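Putative cytochrome P450 120 (Synechocystis sp., PDB 2VE3) binds heme and retinoic acid and, as a member of the cytochrome P450 family, probably acts as a heme-dependent monooxygenase. Local coordinates at residues R66-K71 against W340-Q345; F47-F52 against V56-G61; T95-I100 against G387-L392. All blocks are in the same frame, centred on the assembly; numbering follows the deposited sequence.

Contact 1. Residues R66-K71 against W340-Q345; sequences RFLFTK and WLVSYQ. With HEM (protoporphyrin IX containing Fe), chain C; REA (retinoic acid), chain D.
Phe69 drives the edge of its ring into the face of Tyr344, a T-shaped pair in which the end of helix 62-68 packs on strand 341-345, a member of the mixed sheet of this cytochrome P450. CZ of Phe69 stands 3.8 Å above the tyrosine plane, over its centre, with the two planes at 79°. Leu68 brings both methyls: CD2 of Leu68 lies 3.3 Å from CD2 of Tyr344, while CD1 of Leu68 lies 3.9 Å from CG1 of Val342. The alternation of the strand places Val342 and Tyr344 on the helix side, and all four residues are buried.

The next shell shows why the ring's orientation matters. Tyr344 has CG between its own N and carbonyl carbon (chi1 76°), which stands the ring up toward the heme. Its OH donates a hydrogen bond of 2.6 Å to O1A of a heme propionate, which approaches at the ring edge and in plane. Phe69 on a face and O1A at the rim together should limit rotation of the tyrosine ring. Arg323 and His101 also hydrogen-bond to the heme. Ser343 turns the other way, its OG bonded to the carbonyl of Gly321, and the same OG accepts a hydrogen bond from NE2 of Gln345, which lies in the retinoic acid pocket. That amide nitrogen also donates to the ligand, NE2 to O2 of retinoic acid, at 2.8 Å.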
loop_
_atom_site.group_PDB
_atom_site.type_symbol
_atom_site.label_atom_id
_atom_site.label_comp_id
_atom_site.label_asym_id
_atom_site.label_seq_id
_atom_site.Cartn_x
_atom_site.Cartn_y
_atom_site.Cartn_z
ATOM N N ARG A 66 0.787 16.336 -11.175
ATOM C CA ARG A 66 1.625 17.518 -11.002
ATOM C C ARG A 66 0.848 18.615 -10.263
ATOM O O ARG A 66 1.279 19.108 -9.239
ATOM C CB ARG A 66 2.127 17.996 -12.382
ATOM C CG ARG A 66 3.137 19.134 -12.351
ATOM C CD ARG A 66 3.476 19.633 -13.756
ATOM N NE ARG A 66 4.332 18.703 -14.512
ATOM C CZ ARG A 66 4.663 18.854 -15.799
ATOM N NH1 ARG A 66 4.218 19.902 -16.498
ATOM N NH2 ARG A 66 5.446 17.960 -16.390
ATOM N N PHE A 67 -0.314 18.968 -10.801
ATOM C CA PHE A 67 -1.267 19.900 -10.192
ATOM C C PHE A 67 -1.528 19.626 -8.692
ATOM O O PHE A 67 -1.434 20.534 -7.836
ATOM C CB PHE A 67 -2.559 19.853 -11.043
ATOM C CG PHE A 67 -3.783 20.436 -10.382
ATOM C CD1 PHE A 67 -3.884 21.804 -10.125
ATOM C CD2 PHE A 67 -4.852 19.616 -10.050
ATOM C CE1 PHE A 67 -5.026 22.339 -9.516
ATOM C CE2 PHE A 67 -6.000 20.144 -9.443
ATOM C CZ PHE A 67 -6.083 21.512 -9.177
ATOM N N LEU A 68 -1.834 18.366 -8.382
ATOM C CA LEU A 68 -2.168 17.956 -7.017
ATOM C C LEU A 68 -0.958 17.970 -6.079
ATOM O O LEU A 68 -1.119 18.140 -4.885
ATOM C CB LEU A 68 -2.847 16.577 -7.037
ATOM C CG LEU A 68 -3.642 16.138 -5.805
ATOM C CD1 LEU A 68 -4.975 16.866 -5.654
ATOM C CD2 LEU A 68 -3.872 14.670 -5.918
ATOM N N PHE A 69 0.247 17.813 -6.626
ATOM C CA PHE A 69 1.462 17.818 -5.812
ATOM C C PHE A 69 2.290 19.106 -5.986
ATOM O O PHE A 69 3.512 19.099 -5.811
ATOM C CB PHE A 69 2.318 16.566 -6.078
ATOM C CG PHE A 69 1.565 15.256 -5.954
ATOM C CD1 PHE A 69 0.697 15.021 -4.885
ATOM C CD2 PHE A 69 1.757 14.238 -6.895
ATOM C CE1 PHE A 69 0.011 13.808 -4.775
ATOM C CE2 PHE A 69 1.069 13.021 -6.789
ATOM C CZ PHE A 69 0.202 12.813 -5.722
ATOM N N THR A 70 1.598 20.208 -6.293
ATOM C CA THR A 70 2.228 21.517 -6.497
ATOM C C THR A 70 1.503 22.591 -5.688
ATOM O O THR A 70 0.272 22.576 -5.599
ATOM C CB THR A 70 2.230 21.905 -8.007
ATOM O OG1 THR A 70 3.077 20.998 -8.728
ATOM C CG2 THR A 70 2.744 23.334 -8.221
ATOM N N LYS A 71 2.269 23.514 -5.092
ATOM C CA LYS A 71 1.707 24.560 -4.230
ATOM C C LYS A 71 0.628 23.932 -3.367
ATOM O O LYS A 71 -0.504 24.430 -3.284
ATOM C CB LYS A 71 1.143 25.720 -5.067
ATOM C CG LYS A 71 2.132 26.306 -6.067
ATOM C CD LYS A 71 1.458 27.291 -7.018
ATOM C CE LYS A 71 2.450 27.854 -8.030
ATOM N NZ LYS A 71 3.254 26.788 -8.733
ATOM N N TRP A 340 -14.795 20.923 -1.875
ATOM C CA TRP A 340 -15.011 19.674 -2.582
ATOM C C TRP A 340 -13.722 18.882 -2.435
ATOM O O TRP A 340 -12.667 19.460 -2.140
ATOM C CB TRP A 340 -15.250 19.939 -4.063
ATOM C CG TRP A 340 -16.609 20.440 -4.447
ATOM C CD1 TRP A 340 -17.405 21.329 -3.762
ATOM C CD2 TRP A 340 -17.299 20.135 -5.664
ATOM N NE1 TRP A 340 -18.570 21.556 -4.468
ATOM C CE2 TRP A 340 -18.522 20.843 -5.642
ATOM C CE3 TRP A 340 -17.009 19.314 -6.761
ATOM C CZ2 TRP A 340 -19.452 20.757 -6.686
ATOM C CZ3 TRP A 340 -17.928 19.220 -7.789
ATOM C CH2 TRP A 340 -19.135 19.938 -7.747
ATOM N N LEU A 341 -13.811 17.573 -2.654
ATOM C CA LEU A 341 -12.638 16.705 -2.668
ATOM C C LEU A 341 -12.145 16.393 -4.081
ATOM O O LEU A 341 -12.926 16.343 -5.026
ATOM C CB LEU A 341 -12.949 15.381 -1.974
ATOM C CG LEU A 341 -12.639 15.162 -0.503
ATOM C CD1 LEU A 341 -13.076 16.328 0.369
ATOM C CD2 LEU A 341 -13.291 13.855 -0.064
ATOM N N VAL A 342 -10.839 16.177 -4.189
ATOM C CA VAL A 342 -10.203 15.669 -5.386
ATOM C C VAL A 342 -9.603 14.320 -5.035
ATOM O O VAL A 342 -9.032 14.145 -3.949
ATOM C CB VAL A 342 -9.056 16.618 -5.876
ATOM C CG1 VAL A 342 -8.441 16.122 -7.180
ATOM C CG2 VAL A 342 -9.567 18.019 -6.043
ATOM N N SER A 343 -9.744 13.359 -5.947
ATOM C CA SER A 343 -9.096 12.052 -5.819
ATOM C C SER A 343 -8.154 11.808 -6.983
ATOM O O SER A 343 -8.568 11.891 -8.149
ATOM C CB SER A 343 -10.132 10.930 -5.791
ATOM O OG SER A 343 -9.496 9.666 -5.656
ATOM N N TYR A 344 -6.900 11.477 -6.669
ATOM C CA TYR A 344 -5.925 11.182 -7.700
ATOM C C TYR A 344 -5.853 9.669 -7.827
ATOM O O TYR A 344 -5.679 8.961 -6.836
ATOM C CB TYR A 344 -4.554 11.844 -7.424
ATOM C CG TYR A 344 -3.704 11.177 -6.356
ATOM C CD1 TYR A 344 -2.749 10.207 -6.694
ATOM C CD2 TYR A 344 -3.838 11.532 -5.011
ATOM C CE1 TYR A 344 -1.960 9.587 -5.700
ATOM C CE2 TYR A 344 -3.063 10.931 -4.030
ATOM C CZ TYR A 344 -2.136 9.954 -4.379
ATOM O OH TYR A 344 -1.379 9.381 -3.410
ATOM N N GLN A 345 -6.036 9.186 -9.051
ATOM C CA GLN A 345 -6.186 7.757 -9.292
ATOM C C GLN A 345 -4.923 7.190 -9.920
ATOM O O GLN A 345 -4.644 7.409 -11.110
ATOM C CB GLN A 345 -7.412 7.484 -10.161
ATOM C CG GLN A 345 -8.738 7.824 -9.462
ATOM C CD GLN A 345 -9.052 6.835 -8.342
ATOM O OE1 GLN A 345 -9.164 5.630 -8.583
ATOM N NE2 GLN A 345 -9.147 7.334 -7.108
HETATM C CHA HEM C . 1.374 6.845 2.237
HETATM C CHB HEM C . 1.449 3.479 -1.270
HETATM C CHC HEM C . 3.793 0.415 1.693
HETATM C CHD HEM C . 3.236 3.518 5.344
HETATM C C1A HEM C . 1.192 6.227 1.006
HETATM C C2A HEM C . 0.576 6.787 -0.182
HETATM C C3A HEM C . 0.619 5.852 -1.151
HETATM C C4A HEM C . 1.235 4.671 -0.599
HETATM C CMA HEM C . 0.090 5.958 -2.594
HETATM C CAA HEM C . 0.031 8.230 -0.309
HETATM C CBA HEM C . -1.458 8.331 0.008
HETATM C CGA HEM C . -1.818 9.802 0.018
HETATM O O1A HEM C . -1.693 10.443 -1.066
HETATM O O2A HEM C . -2.227 10.325 1.096
HETATM C C1B HEM C . 2.127 2.375 -0.789
HETATM C C2B HEM C . 2.512 1.194 -1.550
HETATM C C3B HEM C . 3.169 0.349 -0.728
HETATM C C4B HEM C . 3.209 0.970 0.570
HETATM C CMB HEM C . 2.209 0.993 -3.051
HETATM C CAB HEM C . 3.773 -1.061 -1.028
HETATM C CBB HEM C . 4.343 -1.389 -2.198
HETATM C C1C HEM C . 3.901 0.990 2.937
HETATM C C2C HEM C . 4.598 0.441 4.083
HETATM C C3C HEM C . 4.449 1.298 5.101
HETATM C C4C HEM C . 3.631 2.412 4.621
HETATM C CMC HEM C . 5.404 -0.888 4.085
HETATM C CAC HEM C . 5.047 1.176 6.533
HETATM C CBC HEM C . 4.603 0.312 7.453
HETATM C C1D HEM C . 2.609 4.652 4.868
HETATM C C2D HEM C . 2.118 5.713 5.707
HETATM C C3D HEM C . 1.528 6.754 4.749
HETATM C C4D HEM C . 1.750 6.225 3.417
HETATM C CMD HEM C . 2.172 5.771 7.256
HETATM C CAD HEM C . 0.857 8.100 5.105
HETATM C CBD HEM C . 1.837 9.222 4.765
HETATM C CGD HEM C . 1.249 10.566 5.123
HETATM O O1D HEM C . 2.033 11.548 5.136
HETATM O O2D HEM C . 0.018 10.681 5.398
HETATM N NA HEM C . 1.579 4.941 0.714
HETATM N NB HEM C . 2.554 2.195 0.508
HETATM N NC HEM C . 3.311 2.189 3.297
HETATM N ND HEM C . 2.392 4.988 3.529
HETATM FE FE HEM C . 2.737 3.649 1.935
HETATM C C1 REA D . -1.969 3.547 3.162
HETATM C C2 REA D . -1.419 4.159 4.446
HETATM C C3 REA D . -2.085 5.509 4.713
HETATM C C4 REA D . -3.566 5.308 5.024
HETATM C C5 REA D . -4.241 4.329 4.086
HETATM C C6 REA D . -3.507 3.501 3.228
HETATM C C7 REA D . -4.247 2.559 2.378
HETATM C C8 REA D . -4.918 3.044 1.171
HETATM C C9 REA D . -5.781 2.105 0.423
HETATM C C10 REA D . -6.755 2.715 -0.456
HETATM C C11 REA D . -7.019 2.278 -1.815
HETATM C C12 REA D . -7.701 3.308 -2.599
HETATM C C13 REA D . -8.874 3.035 -3.427
HETATM C C14 REA D . -9.297 4.139 -4.195
HETATM C C15 REA D . -10.008 4.047 -5.457
HETATM C C16 REA D . -1.563 4.409 1.952
HETATM C C17 REA D . -1.360 2.150 3.040
HETATM C C18 REA D . -5.747 4.255 4.126
HETATM C C19 REA D . -5.704 0.606 0.582
HETATM C C20 REA D . -9.556 1.692 -3.417
HETATM O O1 REA D . -10.234 2.945 -5.983
HETATM O O2 REA D . -10.399 5.081 -6.019
#

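Contact 2. Residues F47-F52 against V56-G61; sequences FKTRLF and VIFISG
Phe47 covers the CB of Phe58 with one face of its ring, a CH-pi contact across the beta hairpin of strands 47-51 and 54-59, at the edge of the mixed sheet of the P450 fold. CB of Phe58 lies 3.7 Å from the centroid of the Phe47 ring. The rings themselves are nearly parallel, at 17°, but strongly offset, so little of one ring covers the other. For Phe47 this follows from CG lying between N and the carbonyl carbon (chi1 75°), which carries the ring across to the neighbouring strand.

Beyond Phe47, the ring of Phe58 meets Thr49, where CG2 of Thr49 is 3.7 Å from CE2 of Phe58, and Leu51, whose CD1 comes at the ring edge in plane. Phe35, from helix 35-43, and Phe29, from helix 26-31, close over this side, where Phe58 also touches the retinoic acid. An alanine here would keep CB under Phe47 but is likely to leave Leu51 CD1 and the ligand without the ring they pack on.

Lys48 and Ile57 form the non-hydrogen-bonded pair on the other face, where NZ of Lys48 binds the carbonyl of Gly16. The pairs either side of it are hydrogen-bonded. Phe58 N donates to Phe47 O at 2.8 Å, its return bond being weak; Thr49 and Val56 exchange two, and Val56 N reaches Thr49 O with an N-H...O angle of 174°, from above the carbonyl plane.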
loop_
_atom_site.group_PDB
_atom_site.type_symbol
_atom_site.label_atom_id
_atom_site.label_comp_id
_atom_site.label_asym_id
_atom_site.label_seq_id
_atom_site.Cartn_x
_atom_site.Cartn_y
_atom_site.Cartn_z
ATOM N N PHE A 47 -13.834 13.853 -14.004
ATOM C CA PHE A 47 -15.235 13.642 -13.661
ATOM C C PHE A 47 -15.560 13.912 -12.189
ATOM O O PHE A 47 -14.663 13.893 -11.342
ATOM C CB PHE A 47 -15.752 12.267 -14.155
ATOM C CG PHE A 47 -15.270 11.070 -13.347
ATOM C CD1 PHE A 47 -15.901 10.714 -12.144
ATOM C CD2 PHE A 47 -14.213 10.275 -13.810
ATOM C CE1 PHE A 47 -15.472 9.610 -11.406
ATOM C CE2 PHE A 47 -13.771 9.159 -13.078
ATOM C CZ PHE A 47 -14.404 8.823 -11.877
ATOM N N LYS A 48 -16.833 14.193 -11.907
ATOM C CA LYS A 48 -17.307 14.367 -10.538
ATOM C C LYS A 48 -18.289 13.267 -10.095
ATOM O O LYS A 48 -19.007 12.650 -10.901
ATOM C CB LYS A 48 -17.911 15.763 -10.325
ATOM C CG LYS A 48 -19.308 15.934 -10.907
ATOM C CD LYS A 48 -19.816 17.349 -10.728
ATOM C CE LYS A 48 -21.049 17.581 -11.581
ATOM N NZ LYS A 48 -22.184 16.826 -11.012
ATOM N N THR A 49 -18.299 13.024 -8.793
ATOM C CA THR A 49 -19.210 12.075 -8.197
ATOM C C THR A 49 -19.485 12.543 -6.775
ATOM O O THR A 49 -19.056 13.627 -6.377
ATOM C CB THR A 49 -18.620 10.638 -8.240
ATOM O OG1 THR A 49 -19.534 9.711 -7.644
ATOM C CG2 THR A 49 -17.287 10.568 -7.527
ATOM N N ARG A 50 -20.210 11.731 -6.017
ATOM C CA ARG A 50 -20.410 12.004 -4.604
ATOM C C ARG A 50 -20.140 10.725 -3.836
ATOM O O ARG A 50 -20.657 9.665 -4.168
ATOM C CB ARG A 50 -21.812 12.547 -4.351
ATOM C CG ARG A 50 -22.245 12.602 -2.878
ATOM C CD ARG A 50 -23.650 13.140 -2.788
ATOM N NE ARG A 50 -23.697 14.561 -3.122
ATOM C CZ ARG A 50 -24.704 15.160 -3.756
ATOM N NH1 ARG A 50 -25.759 14.463 -4.155
ATOM N NH2 ARG A 50 -24.643 16.461 -4.010
ATOM N N LEU A 51 -19.281 10.825 -2.834
ATOM C CA LEU A 51 -18.897 9.659 -2.058
ATOM C C LEU A 51 -18.881 10.025 -0.583
ATOM O O LEU A 51 -18.327 11.046 -0.209
ATOM C CB LEU A 51 -17.528 9.125 -2.508
ATOM C CG LEU A 51 -17.296 8.800 -3.997
ATOM C CD1 LEU A 51 -15.802 8.551 -4.245
ATOM C CD2 LEU A 51 -18.122 7.628 -4.473
ATOM N N PHE A 52 -19.529 9.193 0.232
ATOM C CA PHE A 52 -19.582 9.350 1.699
ATOM C C PHE A 52 -19.961 10.779 2.092
ATOM O O PHE A 52 -19.336 11.371 2.974
ATOM C CB PHE A 52 -18.237 8.988 2.341
ATOM C CG PHE A 52 -17.685 7.652 1.920
ATOM C CD1 PHE A 52 -17.971 6.507 2.654
ATOM C CD2 PHE A 52 -16.856 7.548 0.806
ATOM C CE1 PHE A 52 -17.458 5.278 2.277
ATOM C CE2 PHE A 52 -16.326 6.327 0.421
ATOM C CZ PHE A 52 -16.632 5.185 1.154
ATOM N N VAL A 56 -16.846 14.831 -5.077
ATOM C CA VAL A 56 -15.466 14.414 -5.374
ATOM C C VAL A 56 -15.167 14.519 -6.876
ATOM O O VAL A 56 -15.962 14.069 -7.695
ATOM C CB VAL A 56 -15.170 12.959 -4.873
ATOM C CG1 VAL A 56 -13.662 12.630 -4.922
ATOM C CG2 VAL A 56 -15.699 12.727 -3.420
ATOM N N ILE A 57 -14.021 15.113 -7.218
ATOM C CA ILE A 57 -13.534 15.144 -8.601
ATOM C C ILE A 57 -12.401 14.132 -8.741
ATOM O O ILE A 57 -11.427 14.191 -8.006
ATOM C CB ILE A 57 -13.060 16.571 -9.022
ATOM C CG1 ILE A 57 -14.190 17.589 -8.814
ATOM C CG2 ILE A 57 -12.570 16.583 -10.479
ATOM C CD1 ILE A 57 -13.861 19.019 -9.245
ATOM N N PHE A 58 -12.562 13.182 -9.659
ATOM C CA PHE A 58 -11.514 12.210 -9.970
ATOM C C PHE A 58 -10.642 12.704 -11.139
ATOM O O PHE A 58 -11.148 13.043 -12.212
ATOM C CB PHE A 58 -12.132 10.859 -10.331
ATOM C CG PHE A 58 -12.533 10.002 -9.137
ATOM C CD1 PHE A 58 -12.079 8.691 -9.036
ATOM C CD2 PHE A 58 -13.388 10.486 -8.148
ATOM C CE1 PHE A 58 -12.449 7.879 -7.957
ATOM C CE2 PHE A 58 -13.764 9.680 -7.073
ATOM C CZ PHE A 58 -13.297 8.378 -6.983
ATOM N N ILE A 59 -9.332 12.721 -10.912
ATOM C CA ILE A 59 -8.336 13.090 -11.915
ATOM C C ILE A 59 -7.267 12.000 -12.005
ATOM O O ILE A 59 -7.134 11.175 -11.080
ATOM C CB ILE A 59 -7.646 14.435 -11.566
ATOM C CG1 ILE A 59 -6.887 14.339 -10.220
ATOM C CG2 ILE A 59 -8.658 15.572 -11.598
ATOM C CD1 ILE A 59 -6.033 15.554 -9.860
ATOM N N SER A 60 -6.522 11.992 -13.115
ATOM C CA SER A 60 -5.357 11.091 -13.297
ATOM C C SER A 60 -4.363 11.566 -14.381
ATOM O O SER A 60 -4.614 12.528 -15.100
ATOM C CB SER A 60 -5.817 9.655 -13.585
ATOM O OG SER A 60 -6.478 9.583 -14.831
ATOM N N GLY A 61 -3.231 10.877 -14.493
ATOM C CA GLY A 61 -2.210 11.263 -15.455
ATOM C C GLY A 61 -1.188 12.205 -14.863
ATOM O O GLY A 61 -1.420 12.812 -13.813
#

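Contact 3. Residues T95-I100 against G387-L392; sequences TQMGEI and GLRECL. With HEM (protoporphyrin IX containing Fe), chain C.
Arg389 reaches from the cysteine-ligand loop of the P450 fold to the backbone of Gln96, just before helix 98-109, and runs along the heme propionates on the way. The loop carries the family's heme-binding signature, in which this arginine stands two residues before Cys391. CB of Arg389 sits 3.6 Å from O2A of one propionate. From there CG is anti to the carbonyl carbon, and a bend at chi2 (-81°) swings the chain toward the second propionate, so that CD lies 3.2 Å from O2D and almost as near O1D. NE passes at a greater distance from both of these carboxylate oxygens, and the bonds across the contact and to the heme come from the two terminal nitrogens. NH1 donates to O2D at 2.9 Å, with an N-H...O angle of 159° and the acceptor at the guanidinium edge, in its plane; a weak bond ties the same nitrogen to Leu93 O.

NH2 points to the first segment and donates to Gln96 O. The modelled separation of NH2 and that oxygen, 2.4 Å, is very short, and its exact value is doubtful. Met97 starts away from the loop, but bends at chi2 and chi3 return its SD to 3.4 Å from NH2, oblique to the guanidinium. The side-chain amide of Gln96 has a different task, with NE2 bonded to Glu243 and OE1 to Gln247.

Two residues on, Cys391 SG binds the heme iron at 2.6 Å. The arginine therefore joins the metal-binding loop, the propionates and the segment leading into helix 98-109. Its positive charge, set against the propionate that carries O2D, would be expected to offset part of that group's negative charge; only the aliphatic start of the chain lies by the other.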
loop_
_atom_site.group_PDB
_atom_site.type_symbol
_atom_site.label_atom_id
_atom_site.label_comp_id
_atom_site.label_asym_id
_atom_site.label_seq_id
_atom_site.Cartn_x
_atom_site.Cartn_y
_atom_site.Cartn_z
ATOM N N THR A 95 -4.042 10.781 9.346
ATOM C CA THR A 95 -5.142 11.687 9.750
ATOM C C THR A 95 -4.626 12.989 10.404
ATOM O O THR A 95 -5.398 13.833 10.885
ATOM C CB THR A 95 -6.157 10.959 10.686
ATOM O OG1 THR A 95 -5.477 10.487 11.852
ATOM C CG2 THR A 95 -6.795 9.749 9.973
ATOM N N GLN A 96 -3.311 13.141 10.414
ATOM C CA GLN A 96 -2.657 14.350 10.934
ATOM C C GLN A 96 -2.456 15.405 9.857
ATOM O O GLN A 96 -2.295 15.077 8.672
ATOM C CB GLN A 96 -1.333 13.985 11.614
ATOM C CG GLN A 96 -1.605 13.332 12.967
ATOM C CD GLN A 96 -0.415 12.655 13.575
ATOM O OE1 GLN A 96 0.437 12.082 12.875
ATOM N NE2 GLN A 96 -0.344 12.701 14.907
ATOM N N MET A 97 -2.493 16.669 10.290
ATOM C CA MET A 97 -2.344 17.823 9.406
ATOM C C MET A 97 -1.236 18.731 9.867
ATOM O O MET A 97 -0.865 18.740 11.048
ATOM C CB MET A 97 -3.629 18.662 9.355
ATOM C CG MET A 97 -4.878 17.958 8.856
ATOM S SD MET A 97 -4.675 17.075 7.298
ATOM C CE MET A 97 -3.934 18.311 6.224
ATOM N N GLY A 98 -0.706 19.492 8.913
ATOM C CA GLY A 98 0.182 20.620 9.187
ATOM C C GLY A 98 1.375 20.325 10.058
ATOM O O GLY A 98 2.152 19.413 9.769
ATOM N N GLU A 99 1.506 21.111 11.126
ATOM C CA GLU A 99 2.671 21.064 12.015
ATOM C C GLU A 99 2.850 19.717 12.704
ATOM O O GLU A 99 3.968 19.201 12.796
ATOM C CB GLU A 99 2.597 22.205 13.050
ATOM C CG GLU A 99 3.748 22.231 14.045
ATOM C CD GLU A 99 4.025 23.623 14.622
ATOM O OE1 GLU A 99 3.357 24.615 14.230
ATOM O OE2 GLU A 99 4.923 23.714 15.481
ATOM N N ILE A 100 1.749 19.157 13.193
ATOM C CA ILE A 100 1.754 17.806 13.754
ATOM C C ILE A 100 2.162 16.773 12.688
ATOM O O ILE A 100 3.008 15.916 12.939
ATOM C CB ILE A 100 0.382 17.444 14.378
ATOM C CG1 ILE A 100 0.070 18.370 15.567
ATOM C CG2 ILE A 100 0.372 15.999 14.841
ATOM C CD1 ILE A 100 -1.359 18.289 16.061
ATOM N N GLY A 387 4.534 14.347 -3.535
ATOM C CA GLY A 387 4.413 15.551 -2.700
ATOM C C GLY A 387 4.521 15.327 -1.197
ATOM O O GLY A 387 5.337 14.537 -0.733
ATOM N N LEU A 388 3.666 16.018 -0.446
ATOM C CA LEU A 388 3.709 16.019 1.015
ATOM C C LEU A 388 3.321 14.725 1.733
ATOM O O LEU A 388 3.692 14.530 2.895
ATOM C CB LEU A 388 2.898 17.211 1.587
ATOM C CG LEU A 388 3.467 18.643 1.410
ATOM C CD1 LEU A 388 2.494 19.687 1.938
ATOM C CD2 LEU A 388 4.850 18.835 2.050
ATOM N N ARG A 389 2.601 13.842 1.052
ATOM C CA ARG A 389 2.054 12.638 1.662
ATOM C C ARG A 389 2.657 11.365 1.068
ATOM O O ARG A 389 2.209 10.253 1.383
ATOM C CB ARG A 389 0.530 12.613 1.482
ATOM C CG ARG A 389 -0.204 13.736 2.210
ATOM C CD ARG A 389 -0.353 13.351 3.656
ATOM N NE ARG A 389 -0.965 14.396 4.445
ATOM C CZ ARG A 389 -1.522 14.221 5.637
ATOM N NH1 ARG A 389 -1.568 13.017 6.208
ATOM N NH2 ARG A 389 -2.040 15.268 6.249
ATOM N N GLU A 390 3.683 11.533 0.230
ATOM C CA GLU A 390 4.365 10.407 -0.392
ATOM C C GLU A 390 4.677 9.320 0.636
ATOM O O GLU A 390 5.205 9.609 1.717
ATOM C CB GLU A 390 5.654 10.869 -1.067
ATOM C CG GLU A 390 6.258 9.823 -1.982
ATOM C CD GLU A 390 7.429 10.341 -2.817
ATOM O OE1 GLU A 390 7.531 11.561 -3.070
ATOM O OE2 GLU A 390 8.252 9.506 -3.234
ATOM N N CYS A 391 4.354 8.078 0.296
ATOM C CA CYS A 391 4.589 6.937 1.180
ATOM C C CYS A 391 5.883 7.079 1.962
ATOM O O CYS A 391 6.960 7.360 1.400
ATOM C CB CYS A 391 4.588 5.627 0.394
ATOM S SG CYS A 391 5.163 4.187 1.328
ATOM N N LEU A 392 5.750 6.872 3.269
ATOM C CA LEU A 392 6.834 6.993 4.213
ATOM C C LEU A 392 7.567 5.660 4.343
ATOM O O LEU A 392 8.730 5.605 4.757
ATOM C CB LEU A 392 6.197 7.385 5.542
ATOM C CG LEU A 392 6.904 7.887 6.778
ATOM C CD1 LEU A 392 5.933 8.794 7.502
ATOM C CD2 LEU A 392 7.270 6.740 7.646
HETATM C CHA HEM C . 1.374 6.845 2.237
HETATM C CHB HEM C . 1.449 3.479 -1.270
HETATM C CHC HEM C . 3.793 0.415 1.693
HETATM C CHD HEM C . 3.236 3.518 5.344
HETATM C C1A HEM C . 1.192 6.227 1.006
HETATM C C2A HEM C . 0.576 6.787 -0.182
HETATM C C3A HEM C . 0.619 5.852 -1.151
HETATM C C4A HEM C . 1.235 4.671 -0.599
HETATM C CMA HEM C . 0.090 5.958 -2.594
HETATM C CAA HEM C . 0.031 8.230 -0.309
HETATM C CBA HEM C . -1.458 8.331 0.008
HETATM C CGA HEM C . -1.818 9.802 0.018
HETATM O O1A HEM C . -1.693 10.443 -1.066
HETATM O O2A HEM C . -2.227 10.325 1.096
HETATM C C1B HEM C . 2.127 2.375 -0.789
HETATM C C2B HEM C . 2.512 1.194 -1.550
HETATM C C3B HEM C . 3.169 0.349 -0.728
HETATM C C4B HEM C . 3.209 0.970 0.570
HETATM C CMB HEM C . 2.209 0.993 -3.051
HETATM C CAB HEM C . 3.773 -1.061 -1.028
HETATM C CBB HEM C . 4.343 -1.389 -2.198
HETATM C C1C HEM C . 3.901 0.990 2.937
HETATM C C2C HEM C . 4.598 0.441 4.083
HETATM C C3C HEM C . 4.449 1.298 5.101
HETATM C C4C HEM C . 3.631 2.412 4.621
HETATM C CMC HEM C . 5.404 -0.888 4.085
HETATM C CAC HEM C . 5.047 1.176 6.533
HETATM C CBC HEM C . 4.603 0.312 7.453
HETATM C C1D HEM C . 2.609 4.652 4.868
HETATM C C2D HEM C . 2.118 5.713 5.707
HETATM C C3D HEM C . 1.528 6.754 4.749
HETATM C C4D HEM C . 1.750 6.225 3.417
HETATM C CMD HEM C . 2.172 5.771 7.256
HETATM C CAD HEM C . 0.857 8.100 5.105
HETATM C CBD HEM C . 1.837 9.222 4.765
HETATM C CGD HEM C . 1.249 10.566 5.123
HETATM O O1D HEM C . 2.033 11.548 5.136
HETATM O O2D HEM C . 0.018 10.681 5.398
HETATM N NA HEM C . 1.579 4.941 0.714
HETATM N NB HEM C . 2.554 2.195 0.508
HETATM N NC HEM C . 3.311 2.189 3.297
HETATM N ND HEM C . 2.392 4.988 3.529
HETATM FE FE HEM C . 2.737 3.649 1.935
#

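The three contacts illustrate how a P450 builds its heme and ligand sites from near and distant pieces of chain. Contact 2, a local hairpin, closes first; contact 1 then ties segment 66-71 to segment 340-345, 269 residues on at the closest ends, and its span crosses that of contact 3. Contacts 1 and 2 lie about 11 Å apart between centres and share one sheet, strands 54-59 and 341-345 being neighbours in it. The centre of contact 3 is about 14 Å from that of contact 1, where Phe69 packs on Gly387, and about 21 Å from that of contact 2. Contacts 1 and 3 both hold the heme; contacts 1 and 2 both reach the retinoic acid pocket.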